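Local coordinates for copper homeostasis protein CutC (Streptococcus agalactiae, PDB 2BDQ) that probably binds copper ions and takes part in copper homeostasis in the cytoplasm, at residues Y192-I195 with C196-G200; Y70-L73 with E74-I77; V129-K132 with S133-K136. All blocks are in the same frame, centred on the assembly; numbering follows the deposited sequence.

Interaction 1 (Y192-I195 with C196-G200)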
loop_
_atom_site.group_PDB
_atom_site.type_symbol
_atom_site.label_atom_id
_atom_site.label_comp_id
_atom_site.label_asym_id
_atom_site.label_seq_id
_atom_site.Cartn_x
_atom_site.Cartn_y
_atom_site.Cartn_z
ATOM N N TYR A 192 26.143 -7.843 5.661
ATOM C CA TYR A 192 26.041 -6.532 6.289
ATOM C C TYR A 192 27.236 -6.152 7.160
ATOM O O TYR A 192 27.654 -4.993 7.166
ATOM C CB TYR A 192 24.723 -6.420 7.080
ATOM C CG TYR A 192 24.779 -6.835 8.531
ATOM C CD1 TYR A 192 25.151 -5.926 9.529
ATOM C CD2 TYR A 192 24.457 -8.137 8.913
ATOM C CE1 TYR A 192 25.197 -6.307 10.868
ATOM C CE2 TYR A 192 24.503 -8.525 10.248
ATOM C CZ TYR A 192 24.871 -7.611 11.216
ATOM O OH TYR A 192 24.916 -8.013 12.532
ATOM N N GLN A 193 27.798 -7.118 7.881
ATOM C CA GLN A 193 28.942 -6.833 8.740
ATOM C C GLN A 193 30.181 -6.491 7.920
ATOM O O GLN A 193 30.870 -5.502 8.199
ATOM C CB GLN A 193 29.234 -8.021 9.651
ATOM C CG GLN A 193 28.378 -8.039 10.899
ATOM C CD GLN A 193 28.588 -9.283 11.736
ATOM O OE1 GLN A 193 28.163 -10.380 11.364
ATOM N NE2 GLN A 193 29.258 -9.121 12.871
ATOM N N TYR A 194 30.453 -7.308 6.905
ATOM C CA TYR A 194 31.601 -7.097 6.031
ATOM C C TYR A 194 31.485 -5.769 5.292
ATOM O O TYR A 194 32.428 -4.982 5.257
ATOM C CB TYR A 194 31.708 -8.237 5.011
ATOM C CG TYR A 194 32.938 -8.151 4.131
ATOM C CD1 TYR A 194 34.195 -8.498 4.624
ATOM C CD2 TYR A 194 32.853 -7.684 2.819
ATOM C CE1 TYR A 194 35.337 -8.381 3.837
ATOM C CE2 TYR A 194 33.988 -7.559 2.022
ATOM C CZ TYR A 194 35.224 -7.908 2.538
ATOM O OH TYR A 194 36.346 -7.768 1.760
ATOM N N ILE A 195 30.327 -5.526 4.690
ATOM C CA ILE A 195 30.102 -4.286 3.951
ATOM C C ILE A 195 30.340 -3.048 4.817
ATOM O O ILE A 195 30.967 -2.090 4.370
ATOM C CB ILE A 195 28.670 -4.257 3.349
ATOM C CG1 ILE A 195 28.665 -4.985 2.001
ATOM C CG2 ILE A 195 28.204 -2.830 3.126
ATOM C CD1 ILE A 195 29.152 -6.407 2.058
ATOM N N CYS A 196 29.851 -3.080 6.054
ATOM C CA CYS A 196 30.014 -1.957 6.972
ATOM C C CYS A 196 31.464 -1.697 7.378
ATOM O O CYS A 196 31.904 -0.554 7.398
ATOM C CB CYS A 196 29.168 -2.172 8.229
ATOM S SG CYS A 196 27.391 -1.996 7.967
ATOM N N GLN A 197 32.212 -2.746 7.699
ATOM C CA GLN A 197 33.597 -2.543 8.106
ATOM C C GLN A 197 34.487 -2.061 6.963
ATOM O O GLN A 197 35.449 -1.340 7.192
ATOM C CB GLN A 197 34.192 -3.825 8.696
ATOM C CG GLN A 197 34.585 -4.851 7.661
ATOM C CD GLN A 197 35.501 -5.915 8.218
ATOM O OE1 GLN A 197 35.952 -6.802 7.494
ATOM N NE2 GLN A 197 35.782 -5.835 9.514
ATOM N N GLU A 198 34.167 -2.452 5.733
ATOM C CA GLU A 198 34.978 -2.046 4.587
ATOM C C GLU A 198 34.609 -0.670 4.040
ATOM O O GLU A 198 35.345 -0.105 3.227
ATOM C CB GLU A 198 34.865 -3.080 3.460
ATOM C CG GLU A 198 35.364 -4.464 3.831
ATOM C CD GLU A 198 36.849 -4.488 4.179
ATOM O OE1 GLU A 198 37.204 -5.089 5.213
ATOM O OE2 GLU A 198 37.656 -3.915 3.419
ATOM N N THR A 199 33.481 -0.127 4.480
ATOM C CA THR A 199 33.046 1.176 3.993
ATOM C C THR A 199 32.980 2.239 5.080
ATOM O O THR A 199 33.019 3.434 4.787
ATOM C CB THR A 199 31.644 1.087 3.346
ATOM O OG1 THR A 199 30.711 0.592 4.313
ATOM C CG2 THR A 199 31.666 0.158 2.134
ATOM N N GLY A 200 32.880 1.800 6.329
ATOM C CA GLY A 200 32.783 2.739 7.424
ATOM C C GLY A 200 31.329 3.025 7.765
ATOM O O GLY A 200 31.042 3.874 8.607
#
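The chain from Tyr192 is a short alpha helix in which three successive i to i+4 bonds join the two halves: Cys196 N to Tyr192 O, Gln197 N to Gln193 O and Glu198 N to Tyr194 O. The middle one is the straightest, with an N-H...O angle of 162°. At the C-terminal end a side chain takes up a carbonyl as well, Thr199 OG1 donating to Ile195 O at 2.7 Å and lying tilted out of the carbonyl plane. OG1 sits between the backbone N and the carbonyl carbon of its own residue, and this torsion turns it back along the helix; the same hydroxyl oxygen is also bonded to Val201 N. Gly200 then leaves helical geometry with positive phi, while its N still reaches Cys196 O at 2.8 Å. The helix is the last crossover of the TIM barrel, linking strand 180-183 to strand 203-206. Next to helix 165-175, Glu198 CG rests over one face of the Tyr194 ring, 3.8 Å from the ring centroid and 16° off the normal, a CH-pi contact. Tyr194 swings its ring there with CG anti to the backbone N (chi1 -176°), and the Glu198 carboxylate lies nearly parallel to it. Ile165 of that helix touches both of these side chains. Buried Cys196 has its SG 3.1 Å from Tyr192 O and packs on Ile2.

Interaction 2 (Y70-L73 with E74-I77)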
loop_
_atom_site.group_PDB
_atom_site.type_symbol
_atom_site.label_atom_id
_atom_site.label_comp_id
_atom_site.label_asym_id
_atom_site.label_seq_id
_atom_site.Cartn_x
_atom_site.Cartn_y
_atom_site.Cartn_z
ATOM N N TYR A 70 7.613 13.693 -8.982
ATOM C CA TYR A 70 6.206 13.837 -8.641
ATOM C C TYR A 70 5.526 15.104 -9.123
ATOM O O TYR A 70 6.116 16.183 -9.128
ATOM C CB TYR A 70 6.028 13.726 -7.122
ATOM C CG TYR A 70 6.644 12.490 -6.513
ATOM C CD1 TYR A 70 7.785 12.576 -5.713
ATOM C CD2 TYR A 70 6.095 11.231 -6.745
ATOM C CE1 TYR A 70 8.367 11.428 -5.160
ATOM C CE2 TYR A 70 6.661 10.083 -6.203
ATOM C CZ TYR A 70 7.794 10.180 -5.416
ATOM O OH TYR A 70 8.351 9.022 -4.915
ATOM N N ASN A 71 4.264 14.958 -9.520
ATOM C CA ASN A 71 3.477 16.089 -9.972
ATOM C C ASN A 71 2.855 16.754 -8.740
ATOM O O ASN A 71 2.944 16.229 -7.622
ATOM C CB ASN A 71 2.406 15.630 -10.975
ATOM C CG ASN A 71 1.412 14.642 -10.380
ATOM O OD1 ASN A 71 0.828 13.836 -11.098
ATOM N ND2 ASN A 71 1.207 14.710 -9.075
ATOM N N ASP A 72 2.232 17.908 -8.943
ATOM C CA ASP A 72 1.621 18.659 -7.846
ATOM C C ASP A 72 0.673 17.845 -6.962
ATOM O O ASP A 72 0.752 17.902 -5.736
ATOM C CB ASP A 72 0.891 19.878 -8.420
ATOM C CG ASP A 72 1.851 20.893 -9.019
ATOM O OD1 ASP A 72 1.397 21.785 -9.759
ATOM O OD2 ASP A 72 3.066 20.800 -8.737
ATOM N N LEU A 73 -0.212 17.077 -7.588
ATOM C CA LEU A 73 -1.181 16.280 -6.848
ATOM C C LEU A 73 -0.485 15.233 -5.965
ATOM O O LEU A 73 -0.887 15.000 -4.819
ATOM C CB LEU A 73 -2.150 15.622 -7.837
ATOM C CG LEU A 73 -3.511 15.195 -7.277
ATOM C CD1 LEU A 73 -4.497 14.902 -8.411
ATOM C CD2 LEU A 73 -3.316 13.985 -6.398
ATOM N N GLU A 74 0.567 14.616 -6.491
ATOM C CA GLU A 74 1.317 13.624 -5.739
ATOM C C GLU A 74 2.058 14.280 -4.575
ATOM O O GLU A 74 2.227 13.675 -3.519
ATOM C CB GLU A 74 2.276 12.889 -6.682
ATOM C CG GLU A 74 1.546 11.856 -7.542
ATOM C CD GLU A 74 2.284 11.476 -8.810
ATOM O OE1 GLU A 74 1.824 10.540 -9.499
ATOM O OE2 GLU A 74 3.312 12.110 -9.133
ATOM N N LEU A 75 2.502 15.519 -4.766
ATOM C CA LEU A 75 3.186 16.235 -3.697
ATOM C C LEU A 75 2.150 16.587 -2.623
ATOM O O LEU A 75 2.474 16.639 -1.435
ATOM C CB LEU A 75 3.851 17.515 -4.226
ATOM C CG LEU A 75 5.058 17.334 -5.153
ATOM C CD1 LEU A 75 5.465 18.682 -5.754
ATOM C CD2 LEU A 75 6.227 16.728 -4.373
ATOM N N ARG A 76 0.907 16.823 -3.044
ATOM C CA ARG A 76 -0.173 17.146 -2.107
ATOM C C ARG A 76 -0.466 15.905 -1.261
ATOM O O ARG A 76 -0.785 16.000 -0.083
ATOM C CB ARG A 76 -1.429 17.569 -2.879
ATOM C CG ARG A 76 -2.720 17.693 -2.047
ATOM C CD ARG A 76 -2.810 18.996 -1.250
ATOM N NE ARG A 76 -2.194 18.913 0.075
ATOM C CZ ARG A 76 -2.694 18.224 1.101
ATOM N NH1 ARG A 76 -3.832 17.543 0.968
ATOM N NH2 ARG A 76 -2.056 18.217 2.267
ATOM N N ILE A 77 -0.350 14.736 -1.883
ATOM C CA ILE A 77 -0.582 13.474 -1.199
ATOM C C ILE A 77 0.496 13.269 -0.133
ATOM O O ILE A 77 0.199 12.952 1.024
ATOM C CB ILE A 77 -0.553 12.302 -2.211
ATOM C CG1 ILE A 77 -1.822 12.340 -3.066
ATOM C CG2 ILE A 77 -0.432 10.982 -1.479
ATOM C CD1 ILE A 77 -1.789 11.429 -4.270
#
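Asn71 N donates to Glu74 OE2 over 3.0 Å with an N-H...O angle of 167°, so the acid three residues on reaches back to the N-cap residue of helix 72-87. This is the reciprocal half of a capping box, and it is the tightly packed part of the contact. Glu74 is buried, its chain extended beyond CG, and OE2 is met on its anti side, somewhat out of the carboxylate plane. The Asn71 amide stacks on that carboxylate, the two planes 24° apart. Tyr70 stands across it: its ring is turned 88° from the carboxylate and presents its edge, CD2 lying 3.8 Å from Glu74 OE2. Arg64 forms a salt bridge with Glu74 OE1. Leu75 N closes the first helical turn on Asn71 O at 3.0 Å, and Leu75 CD2 approaches Tyr70 CB at 4.1 Å. Leu73 CD2 meets Ile77 CD1 more closely, at 3.7 Å in an oblique crossing.

The other side is looser. The CB of exposed Asp72 points away from the following turn. Arg76 has CG anti to the backbone N, then bends twice and leaves the turn; its NH2 forms salt bridges with Glu79 and Glu80 of its own helix and its NH1 with Glu45 of the second subunit, whose Tyr49 packs on Leu73. A carboxylate shared between an arginine and the backbone N-H before the first turn would be expected to stay ionised, and its charge should suit the positive end of the helix dipole.

Interaction 3 (V129-K132 with S133-K136)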
loop_
_atom_site.group_PDB
_atom_site.type_symbol
_atom_site.label_atom_id
_atom_site.label_comp_id
_atom_site.label_asym_id
_atom_site.label_seq_id
_atom_site.Cartn_x
_atom_site.Cartn_y
_atom_site.Cartn_z
ATOM N N VAL A 129 19.977 6.961 -8.206
ATOM C CA VAL A 129 19.629 7.368 -9.577
ATOM C C VAL A 129 20.419 8.614 -9.983
ATOM O O VAL A 129 20.592 8.903 -11.169
ATOM C CB VAL A 129 18.111 7.688 -9.711
ATOM C CG1 VAL A 129 17.783 8.137 -11.142
ATOM C CG2 VAL A 129 17.283 6.471 -9.336
ATOM N N ILE A 130 20.880 9.356 -8.983
ATOM C CA ILE A 130 21.661 10.564 -9.213
ATOM C C ILE A 130 22.981 10.205 -9.918
ATOM O O ILE A 130 23.659 9.245 -9.544
ATOM C CB ILE A 130 21.955 11.265 -7.868
ATOM C CG1 ILE A 130 20.629 11.627 -7.191
ATOM C CG2 ILE A 130 22.812 12.514 -8.082
ATOM C CD1 ILE A 130 20.784 12.338 -5.869
ATOM N N PRO A 131 23.344 10.951 -10.973
ATOM C CA PRO A 131 24.605 10.630 -11.656
ATOM C C PRO A 131 25.759 10.663 -10.656
ATOM O O PRO A 131 25.893 11.617 -9.892
ATOM C CB PRO A 131 24.704 11.708 -12.742
ATOM C CG PRO A 131 23.836 12.822 -12.232
ATOM C CD PRO A 131 22.672 12.091 -11.612
ATOM N N LYS A 132 26.565 9.603 -10.664
ATOM C CA LYS A 132 27.691 9.451 -9.745
ATOM C C LYS A 132 28.571 10.688 -9.595
ATOM O O LYS A 132 29.219 10.866 -8.563
ATOM C CB LYS A 132 28.559 8.242 -10.149
ATOM C CG LYS A 132 27.781 6.921 -10.298
ATOM C CD LYS A 132 26.911 6.605 -9.065
ATOM C CE LYS A 132 25.897 5.473 -9.330
ATOM N NZ LYS A 132 24.966 5.210 -8.173
ATOM N N SER A 133 28.595 11.546 -10.609
ATOM C CA SER A 133 29.412 12.750 -10.532
ATOM C C SER A 133 28.754 13.814 -9.660
ATOM O O SER A 133 29.449 14.576 -8.993
ATOM C CB SER A 133 29.677 13.313 -11.933
ATOM O OG SER A 133 28.480 13.748 -12.553
ATOM N N ASP A 134 27.420 13.856 -9.656
ATOM C CA ASP A 134 26.670 14.836 -8.861
ATOM C C ASP A 134 26.256 14.268 -7.504
ATOM O O ASP A 134 25.495 14.886 -6.763
ATOM C CB ASP A 134 25.407 15.279 -9.606
ATOM C CG ASP A 134 25.695 15.783 -11.004
ATOM O OD1 ASP A 134 26.089 14.965 -11.861
ATOM O OD2 ASP A 134 25.534 17.001 -11.249
ATOM N N GLN A 135 26.774 13.088 -7.192
ATOM C CA GLN A 135 26.478 12.388 -5.949
ATOM C C GLN A 135 26.899 13.179 -4.708
ATOM O O GLN A 135 26.103 13.397 -3.791
ATOM C CB GLN A 135 27.221 11.055 -5.947
ATOM C CG GLN A 135 26.507 9.922 -5.275
ATOM C CD GLN A 135 25.654 9.142 -6.243
ATOM O OE1 GLN A 135 25.743 7.921 -6.313
ATOM N NE2 GLN A 135 24.818 9.844 -6.997
ATOM N N LYS A 136 28.165 13.584 -4.680
ATOM C CA LYS A 136 28.709 14.315 -3.545
ATOM C C LYS A 136 28.017 15.646 -3.270
ATOM O O LYS A 136 27.815 16.014 -2.112
ATOM C CB LYS A 136 30.217 14.509 -3.732
ATOM C CG LYS A 136 31.001 13.232 -3.493
ATOM C CD LYS A 136 32.462 13.361 -3.877
ATOM C CE LYS A 136 33.198 12.060 -3.605
ATOM N NZ LYS A 136 34.551 12.060 -4.220
#
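The loop after strand 121-123 turns into helix 135-144 of the TIM barrel here, and Gln135, the first residue of that helix, reaches back to hold the approaching chain. Its NE2 donates to Ile130 O at 2.9 Å with an N-H...O angle of 146°, but comes from above the carbonyl plane, 62° out of it, instead of on a lone pair. A bend at chi2 (91°) folds the Gln135 amide back over the loop, where NE2 also lies 3.3 Å from Ile130 CB. Lys132 runs beside Gln135 in the same direction: its CD is 3.3 Å from Gln135 OE1, and the NZ bond to that oxygen is weak. Lys132 NZ has a further partner in Asp128 O, while His167 of helix 165-175 touches both side chains. Pro131 O accepts Asp134 N at 2.7 Å, closing the turn that leads into the helix. At the N-cap position, Asp134 makes no capping bond; its OD1 instead accepts Ser133 OG at 2.8 Å and lies against Pro131 CG. A proline-containing turn, with a glutamine folded back onto the preceding loop, thus forms the last part of the strand-to-helix connection of a beta-alpha unit in this barrel.

From the N terminus the order is interaction 2, interaction 3, interaction 1, in series: each is a continuous piece of chain that ends before the next opens, so none nest or cross. Interaction 2 starts helix 72-87, between strands 56-60 and 92-95; interaction 3 closes the turn from the loop after strand 121-123 into helix 135-144; interaction 1 spans helix 192-199, ahead of strand 203-206. Interactions 1 and 2 lie on opposite sides of the chain's centre, their own centres 37 Å apart. Interactions 2 and 3 approach to about 10 Å between nearest atoms, without touching. Helix 165-175 packs against both interactions 3 and 1, whereas interaction 2 meets the second subunit.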